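Local coordinates for protein glutathione S-transferase (Lodderomyces elongisporus, PDB 4IVF) that binds two glutathione molecules per subunit and probably acts as a glutathione transferase of the Ure2p-like branch of the superfamily, at residues Val50-Asn55 against Gly72-Gln77; Thr15-Lys20 against Ser76-Ile81. All blocks are in the same frame, centred on the assembly; numbering follows the deposited sequence.

Contact 1: residues Val50-Asn55 against Gly72-Gln77; sequences VKLNPN and GLVLSQ. With GSH (glutathione), chain U.
The hydroxyl of S76, packed against N53, is held by two bonds: its OG gives a hydrogen bond to a water 3.0 Å away and is also bonded to T60 of the neighbouring strand. The same water donates to L52 O, also at 3.0 Å, and so bridges the last turn of helix 47-52 to the edge strand 73-76. N53, with CG anti to its backbone N (chi1 175°), lays its amide against this hydroxyl without bonding it, S76 OG coming within 3.1 Å of N53 CG. The amide's own bonds go elsewhere: OD1 accepts from N55 N at 3.1 Å in an Asx turn, the donor 58° out of the carbonyl plane, and ND2 bonds weakly to T60 OG1. Beside the water, V74 sets CG1 against L52 O (3.7 Å) and L52 CB. Farther along, the amides of N55 and Q77 approach with planes 31° apart, N55 bonded to R149 and Q77 NE2 to E117, both of the second subunit. Q77 OE1 takes the glutathione amine N1 at 2.8 Å. With no direct hydrogen bond between the segments, the water and T60 carry their polar link, while the Q77 amide couples subunit interface to ligand.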
loop_
_atom_site.group_PDB
_atom_site.type_symbol
_atom_site.label_atom_id
_atom_site.label_comp_id
_atom_site.label_asym_id
_atom_site.label_seq_id
_atom_site.Cartn_x
_atom_site.Cartn_y
_atom_site.Cartn_z
ATOM N N VAL F 50 -13.251 -13.496 -8.673
ATOM C CA VAL F 50 -12.708 -13.743 -7.355
ATOM C C VAL F 50 -11.694 -14.894 -7.383
ATOM O O VAL F 50 -10.762 -14.918 -6.581
ATOM C CB VAL F 50 -13.855 -13.966 -6.343
ATOM C CG1 VAL F 50 -13.350 -14.524 -5.012
ATOM C CG2 VAL F 50 -14.596 -12.660 -6.129
ATOM N N LYS F 51 -11.855 -15.831 -8.323
ATOM C CA LYS F 51 -10.848 -16.877 -8.523
ATOM C C LYS F 51 -9.529 -16.281 -9.004
ATOM O O LYS F 51 -8.457 -16.761 -8.634
ATOM C CB LYS F 51 -11.311 -17.930 -9.528
ATOM C CG LYS F 51 -12.470 -18.785 -9.061
ATOM C CD LYS F 51 -12.804 -19.840 -10.095
ATOM C CE LYS F 51 -14.246 -20.285 -9.964
ATOM N NZ LYS F 51 -14.762 -20.812 -11.259
ATOM N N LEU F 52 -9.613 -15.243 -9.834
ATOM C CA LEU F 52 -8.421 -14.568 -10.344
ATOM C C LEU F 52 -7.858 -13.645 -9.284
ATOM O O LEU F 52 -6.654 -13.554 -9.092
ATOM C CB LEU F 52 -8.759 -13.758 -11.590
ATOM C CG LEU F 52 -9.171 -14.582 -12.803
ATOM C CD1 LEU F 52 -9.607 -13.664 -13.954
ATOM C CD2 LEU F 52 -8.016 -15.481 -13.213
ATOM N N ASN F 53 -8.760 -12.966 -8.592
ATOM C CA ASN F 53 -8.403 -12.026 -7.558
ATOM C C ASN F 53 -9.306 -12.181 -6.345
ATOM O O ASN F 53 -10.408 -11.638 -6.319
ATOM C CB ASN F 53 -8.494 -10.598 -8.099
ATOM C CG ASN F 53 -8.256 -9.555 -7.024
ATOM O OD1 ASN F 53 -7.768 -9.867 -5.932
ATOM N ND2 ASN F 53 -8.597 -8.309 -7.327
ATOM N N PRO F 54 -8.815 -12.888 -5.319
ATOM C CA PRO F 54 -9.542 -13.211 -4.085
ATOM C C PRO F 54 -10.173 -11.985 -3.427
ATOM O O PRO F 54 -11.214 -12.095 -2.785
ATOM C CB PRO F 54 -8.445 -13.768 -3.171
ATOM C CG PRO F 54 -7.379 -14.228 -4.090
ATOM C CD PRO F 54 -7.397 -13.278 -5.238
ATOM N N ASN F 55 -9.540 -10.828 -3.573
ATOM C CA ASN F 55 -10.055 -9.601 -2.970
ATOM C C ASN F 55 -11.340 -9.084 -3.644
ATOM O O ASN F 55 -12.103 -8.331 -3.047
ATOM C CB ASN F 55 -8.965 -8.517 -2.975
ATOM C CG ASN F 55 -9.313 -7.328 -2.104
ATOM O OD1 ASN F 55 -9.992 -7.460 -1.089
ATOM N ND2 ASN F 55 -8.840 -6.155 -2.498
ATOM N N GLY F 72 -0.374 -16.957 -18.307
ATOM C CA GLY F 72 0.131 -15.628 -18.023
ATOM C C GLY F 72 0.042 -15.258 -16.554
ATOM O O GLY F 72 -0.634 -15.930 -15.765
ATOM N N LEU F 73 0.720 -14.176 -16.189
ATOM C CA LEU F 73 0.727 -13.721 -14.812
ATOM C C LEU F 73 -0.516 -12.897 -14.496
ATOM O O LEU F 73 -0.839 -11.942 -15.194
ATOM C CB LEU F 73 1.987 -12.899 -14.528
ATOM C CG LEU F 73 2.173 -12.439 -13.086
ATOM C CD1 LEU F 73 2.236 -13.643 -12.161
ATOM C CD2 LEU F 73 3.445 -11.574 -12.973
ATOM N N VAL F 74 -1.213 -13.286 -13.440
ATOM C CA VAL F 74 -2.367 -12.549 -12.977
ATOM C C VAL F 74 -1.953 -11.801 -11.722
ATOM O O VAL F 74 -1.430 -12.398 -10.779
ATOM C CB VAL F 74 -3.545 -13.484 -12.666
ATOM C CG1 VAL F 74 -4.726 -12.684 -12.166
ATOM C CG2 VAL F 74 -3.930 -14.285 -13.906
ATOM N N LEU F 75 -2.185 -10.497 -11.713
ATOM C CA LEU F 75 -1.686 -9.641 -10.648
ATOM C C LEU F 75 -2.704 -8.572 -10.275
ATOM O O LEU F 75 -3.243 -7.880 -11.143
ATOM C CB LEU F 75 -0.397 -8.967 -11.107
ATOM C CG LEU F 75 0.546 -8.386 -10.061
ATOM C CD1 LEU F 75 0.864 -9.432 -9.003
ATOM C CD2 LEU F 75 1.818 -7.950 -10.758
ATOM N N SER F 76 -2.954 -8.439 -8.978
ATOM C CA SER F 76 -3.839 -7.411 -8.455
ATOM C C SER F 76 -3.089 -6.458 -7.521
ATOM O O SER F 76 -1.911 -6.684 -7.227
ATOM C CB SER F 76 -5.022 -8.050 -7.740
ATOM O OG SER F 76 -5.833 -8.712 -8.686
ATOM N N GLN F 77 -3.803 -5.433 -7.055
ATOM C CA GLN F 77 -3.283 -4.299 -6.265
ATOM C C GLN F 77 -2.495 -3.321 -7.119
ATOM O O GLN F 77 -1.414 -3.651 -7.593
ATOM C CB GLN F 77 -2.422 -4.751 -5.081
ATOM C CG GLN F 77 -3.184 -5.432 -3.986
ATOM C CD GLN F 77 -4.140 -4.492 -3.311
ATOM O OE1 GLN F 77 -3.870 -3.294 -3.186
ATOM N NE2 GLN F 77 -5.276 -5.019 -2.884
HETATM N N1 GSH U . -6.000 -1.478 -2.815
HETATM C CA1 GSH U . -6.636 -1.608 -4.094
HETATM C C1 GSH U . -5.734 -1.165 -5.162
HETATM O O11 GSH U . -5.702 -1.766 -6.258
HETATM O O12 GSH U . -4.991 -0.170 -5.000
HETATM C CB1 GSH U . -7.926 -0.796 -4.120
HETATM C CG1 GSH U . -8.746 -1.263 -5.256
HETATM C CD1 GSH U . -10.150 -0.677 -5.280
HETATM O OE1 GSH U . -10.586 0.074 -4.396
HETATM N N2 GSH U . -11.053 -1.031 -6.432
HETATM C CA2 GSH U . -12.397 -0.499 -6.459
HETATM C C2 GSH U . -13.360 -1.663 -6.538
HETATM O O2 GSH U . -13.102 -2.620 -7.275
HETATM C CB2 GSH U . -12.547 0.359 -7.633
HETATM S SG2 GSH U . -11.393 1.700 -7.557
HETATM N N3 GSH U . -14.589 -1.656 -5.752
HETATM C CA3 GSH U . -15.498 -2.782 -5.859
HETATM C C3 GSH U . -15.863 -3.331 -4.537
HETATM O O31 GSH U . -15.137 -3.159 -3.532
HETATM O O32 GSH U . -16.930 -3.991 -4.430
HETATM O O HOH W 1 -4.640 -11.460 -8.306
#

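Contact 2: residues Thr15-Lys20 against Ser76-Ile81; sequences TPNGYK and SQTGAI. With GSH (glutathione), chain U; GSH (glutathione), chain T.
K20 and T78 make the direct polar link between the two helices, K20 NZ donating to T78 OG1 at 2.9 Å as the side chains cross at about a right angle. The lysine is stretched out beyond CG, which carries its ammonium across to T78. NZ also donates to N17 OD1 (3.1 Å), almost in line with the amide C=O, and to Q114 of helix 102-131, so three oxygens hold this buried amine.

Van der Waals contact is slight: T78 CG2 lies against N17 O at 3.5 Å and near N17 CB, while V115 covers both K20 and T78.

Both segments are helix starts of the thioredoxin-like N-terminal domain of the glutathione transferase fold, and the chain U glutathione lies beside both N-termini. At the first start, T15 OG1 caps helix 16-27 through a weak bond from G18 N and is hydrogen-bonded to A13 O; the sulfur SG2 of the chain U glutathione is near OG1, at 3.3 Å, but not bonded to it.

Other hydrogen bonds run to the two glutathiones. At the start of helix 78-89, T78 takes both carboxylate oxygens of the glutathione in chain U: its backbone N gives a nearly straight bond to O11 (168°), and OG1, placed between the backbone N and carbonyl carbon (chi1 63°), donates to O12 at 2.8 Å. The helix N-terminus and the nearby lysine would both be expected to stabilise this negative charge. N17 lies against the same ligand, CB 3.5 Å from its SG2, but hydrogen-bonds the other, ND2 donating to O31 of the chain T glutathione at 2.9 Å and 172°. Since OD1 is held by K20 and by W184 of helix 176-185, the rotation of the N17 amide is fixed and its NH2 is presented to that second carboxylate.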
loop_
_atom_site.group_PDB
_atom_site.type_symbol
_atom_site.label_atom_id
_atom_site.label_comp_id
_atom_site.label_asym_id
_atom_site.label_seq_id
_atom_site.Cartn_x
_atom_site.Cartn_y
_atom_site.Cartn_z
ATOM N N THR F 15 -12.224 4.678 -12.606
ATOM C CA THR F 15 -12.056 4.965 -11.182
ATOM C C THR F 15 -10.587 5.357 -10.974
ATOM O O THR F 15 -9.744 5.007 -11.807
ATOM C CB THR F 15 -12.376 3.710 -10.319
ATOM O OG1 THR F 15 -11.508 2.635 -10.693
ATOM C CG2 THR F 15 -13.851 3.258 -10.466
ATOM N N PRO F 16 -10.277 6.074 -9.870
ATOM C CA PRO F 16 -8.903 6.552 -9.617
ATOM C C PRO F 16 -7.895 5.419 -9.689
ATOM O O PRO F 16 -6.781 5.594 -10.186
ATOM C CB PRO F 16 -8.941 7.067 -8.171
ATOM C CG PRO F 16 -10.379 7.117 -7.774
ATOM C CD PRO F 16 -11.197 6.340 -8.741
ATOM N N ASN F 17 -8.301 4.251 -9.195
ATOM C CA ASN F 17 -7.419 3.104 -9.167
ATOM C C ASN F 17 -7.181 2.511 -10.546
ATOM O O ASN F 17 -6.035 2.203 -10.903
ATOM C CB ASN F 17 -7.936 2.064 -8.181
ATOM C CG ASN F 17 -7.596 2.425 -6.759
ATOM O OD1 ASN F 17 -6.523 2.988 -6.488
ATOM N ND2 ASN F 17 -8.507 2.138 -5.845
ATOM N N GLY F 18 -8.260 2.365 -11.312
ATOM C CA GLY F 18 -8.172 1.964 -12.701
ATOM C C GLY F 18 -7.270 2.872 -13.522
ATOM O O GLY F 18 -6.448 2.401 -14.310
ATOM N N TYR F 19 -7.424 4.179 -13.323
ATOM C CA TYR F 19 -6.660 5.176 -14.059
ATOM C C TYR F 19 -5.152 5.081 -13.812
ATOM O O TYR F 19 -4.359 5.350 -14.711
ATOM C CB TYR F 19 -7.154 6.585 -13.703
ATOM C CG TYR F 19 -8.578 6.858 -14.118
ATOM C CD1 TYR F 19 -9.092 6.321 -15.288
ATOM C CD2 TYR F 19 -9.405 7.642 -13.340
ATOM C CE1 TYR F 19 -10.389 6.568 -15.676
ATOM C CE2 TYR F 19 -10.701 7.898 -13.719
ATOM C CZ TYR F 19 -11.190 7.360 -14.888
ATOM O OH TYR F 19 -12.486 7.614 -15.271
ATOM N N LYS F 20 -4.757 4.714 -12.598
ATOM C CA LYS F 20 -3.342 4.532 -12.283
ATOM C C LYS F 20 -2.708 3.594 -13.290
ATOM O O LYS F 20 -1.635 3.864 -13.830
ATOM C CB LYS F 20 -3.157 3.924 -10.897
ATOM C CG LYS F 20 -3.455 4.828 -9.721
ATOM C CD LYS F 20 -3.133 4.044 -8.472
ATOM C CE LYS F 20 -3.777 4.569 -7.214
ATOM N NZ LYS F 20 -3.523 3.578 -6.106
ATOM N N SER F 76 -2.954 -8.439 -8.978
ATOM C CA SER F 76 -3.839 -7.411 -8.455
ATOM C C SER F 76 -3.089 -6.458 -7.521
ATOM O O SER F 76 -1.911 -6.684 -7.227
ATOM C CB SER F 76 -5.022 -8.050 -7.740
ATOM O OG SER F 76 -5.833 -8.712 -8.686
ATOM N N GLN F 77 -3.803 -5.433 -7.055
ATOM C CA GLN F 77 -3.283 -4.299 -6.265
ATOM C C GLN F 77 -2.495 -3.321 -7.119
ATOM O O GLN F 77 -1.414 -3.651 -7.593
ATOM C CB GLN F 77 -2.422 -4.751 -5.081
ATOM C CG GLN F 77 -3.184 -5.432 -3.986
ATOM C CD GLN F 77 -4.140 -4.492 -3.311
ATOM O OE1 GLN F 77 -3.870 -3.294 -3.186
ATOM N NE2 GLN F 77 -5.276 -5.019 -2.884
ATOM N N THR F 78 -3.030 -2.112 -7.294
ATOM C CA THR F 78 -2.365 -1.089 -8.111
ATOM C C THR F 78 -0.895 -0.911 -7.763
ATOM O O THR F 78 -0.070 -0.702 -8.648
ATOM C CB THR F 78 -3.062 0.302 -8.042
ATOM O OG1 THR F 78 -3.021 0.803 -6.705
ATOM C CG2 THR F 78 -4.499 0.218 -8.503
ATOM N N GLY F 79 -0.567 -1.023 -6.479
ATOM C CA GLY F 79 0.810 -0.868 -6.036
ATOM C C GLY F 79 1.727 -1.958 -6.566
ATOM O O GLY F 79 2.864 -1.697 -6.984
ATOM N N ALA F 80 1.241 -3.191 -6.543
ATOM C CA ALA F 80 2.022 -4.309 -7.057
ATOM C C ALA F 80 2.077 -4.254 -8.582
ATOM O O ALA F 80 3.113 -4.529 -9.188
ATOM C CB ALA F 80 1.419 -5.664 -6.584
ATOM N N ILE F 81 0.948 -3.909 -9.195
ATOM C CA ILE F 81 0.851 -3.864 -10.650
ATOM C C ILE F 81 1.782 -2.803 -11.205
ATOM O O ILE F 81 2.465 -3.027 -12.208
ATOM C CB ILE F 81 -0.586 -3.559 -11.122
ATOM C CG1 ILE F 81 -1.557 -4.612 -10.596
ATOM C CG2 ILE F 81 -0.643 -3.465 -12.656
ATOM C CD1 ILE F 81 -3.007 -4.342 -10.990
HETATM N N1 GSH U . -6.000 -1.478 -2.815
HETATM C CA1 GSH U . -6.636 -1.608 -4.094
HETATM C C1 GSH U . -5.734 -1.165 -5.162
HETATM O O11 GSH U . -5.702 -1.766 -6.258
HETATM O O12 GSH U . -4.991 -0.170 -5.000
HETATM C CB1 GSH U . -7.926 -0.796 -4.120
HETATM C CG1 GSH U . -8.746 -1.263 -5.256
HETATM C CD1 GSH U . -10.150 -0.677 -5.280
HETATM O OE1 GSH U . -10.586 0.074 -4.396
HETATM N N2 GSH U . -11.053 -1.031 -6.432
HETATM C CA2 GSH U . -12.397 -0.499 -6.459
HETATM C C2 GSH U . -13.360 -1.663 -6.538
HETATM O O2 GSH U . -13.102 -2.620 -7.275
HETATM C CB2 GSH U . -12.547 0.359 -7.633
HETATM S SG2 GSH U . -11.393 1.700 -7.557
HETATM N N3 GSH U . -14.589 -1.656 -5.752
HETATM C CA3 GSH U . -15.498 -2.782 -5.859
HETATM C C3 GSH U . -15.863 -3.331 -4.537
HETATM O O31 GSH U . -15.137 -3.159 -3.532
HETATM O O32 GSH U . -16.930 -3.991 -4.430
HETATM N N1 GSH T . -16.227 -1.326 -1.098
HETATM C CA1 GSH T . -16.324 0.109 -1.210
HETATM C C1 GSH T . -17.049 0.653 -0.054
HETATM O O11 GSH T . -17.381 -0.105 0.886
HETATM O O12 GSH T . -17.323 1.871 0.009
HETATM C CB1 GSH T . -16.948 0.530 -2.545
HETATM C CG1 GSH T . -16.378 1.822 -3.007
HETATM C CD1 GSH T . -14.930 1.698 -3.483
HETATM O OE1 GSH T . -14.463 0.615 -3.869
HETATM N N2 GSH T . -14.025 2.907 -3.501
HETATM C CA2 GSH T . -12.648 2.775 -3.949
HETATM C C2 GSH T . -11.719 2.948 -2.779
HETATM O O2 GSH T . -12.038 3.682 -1.854
HETATM C CB2 GSH T . -12.338 3.819 -4.924
HETATM S SG2 GSH T . -13.489 3.792 -6.253
HETATM N N3 GSH T . -10.436 2.269 -2.739
HETATM C CA3 GSH T . -9.575 2.477 -1.592
HETATM C C3 GSH T . -8.155 2.428 -1.995
HETATM O O31 GSH T . -7.794 2.755 -3.153
HETATM O O32 GSH T . -7.302 2.038 -1.151
#

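How the contacts relate
Contacts 1 and 2 share S76 and Q77, where strand 73-76 runs into helix 78-89, and both touch the glutathione of chain U and the second subunit. Contact 2 lies about 5 Å from the centre of the chain, contact 1 about 17 Å, measured between centres; contact 1 is largely buried too, in part by the other subunit. They meet where L75 O packs on I81 CD1 at 3.5 Å. Their chemistry follows their places: at the edge of the sheet, water and intersubunit bonds dominate, whereas between the helix starts a buried lysine joins T78, which binds the chain U glutathione, to N17, which bonds the chain T one.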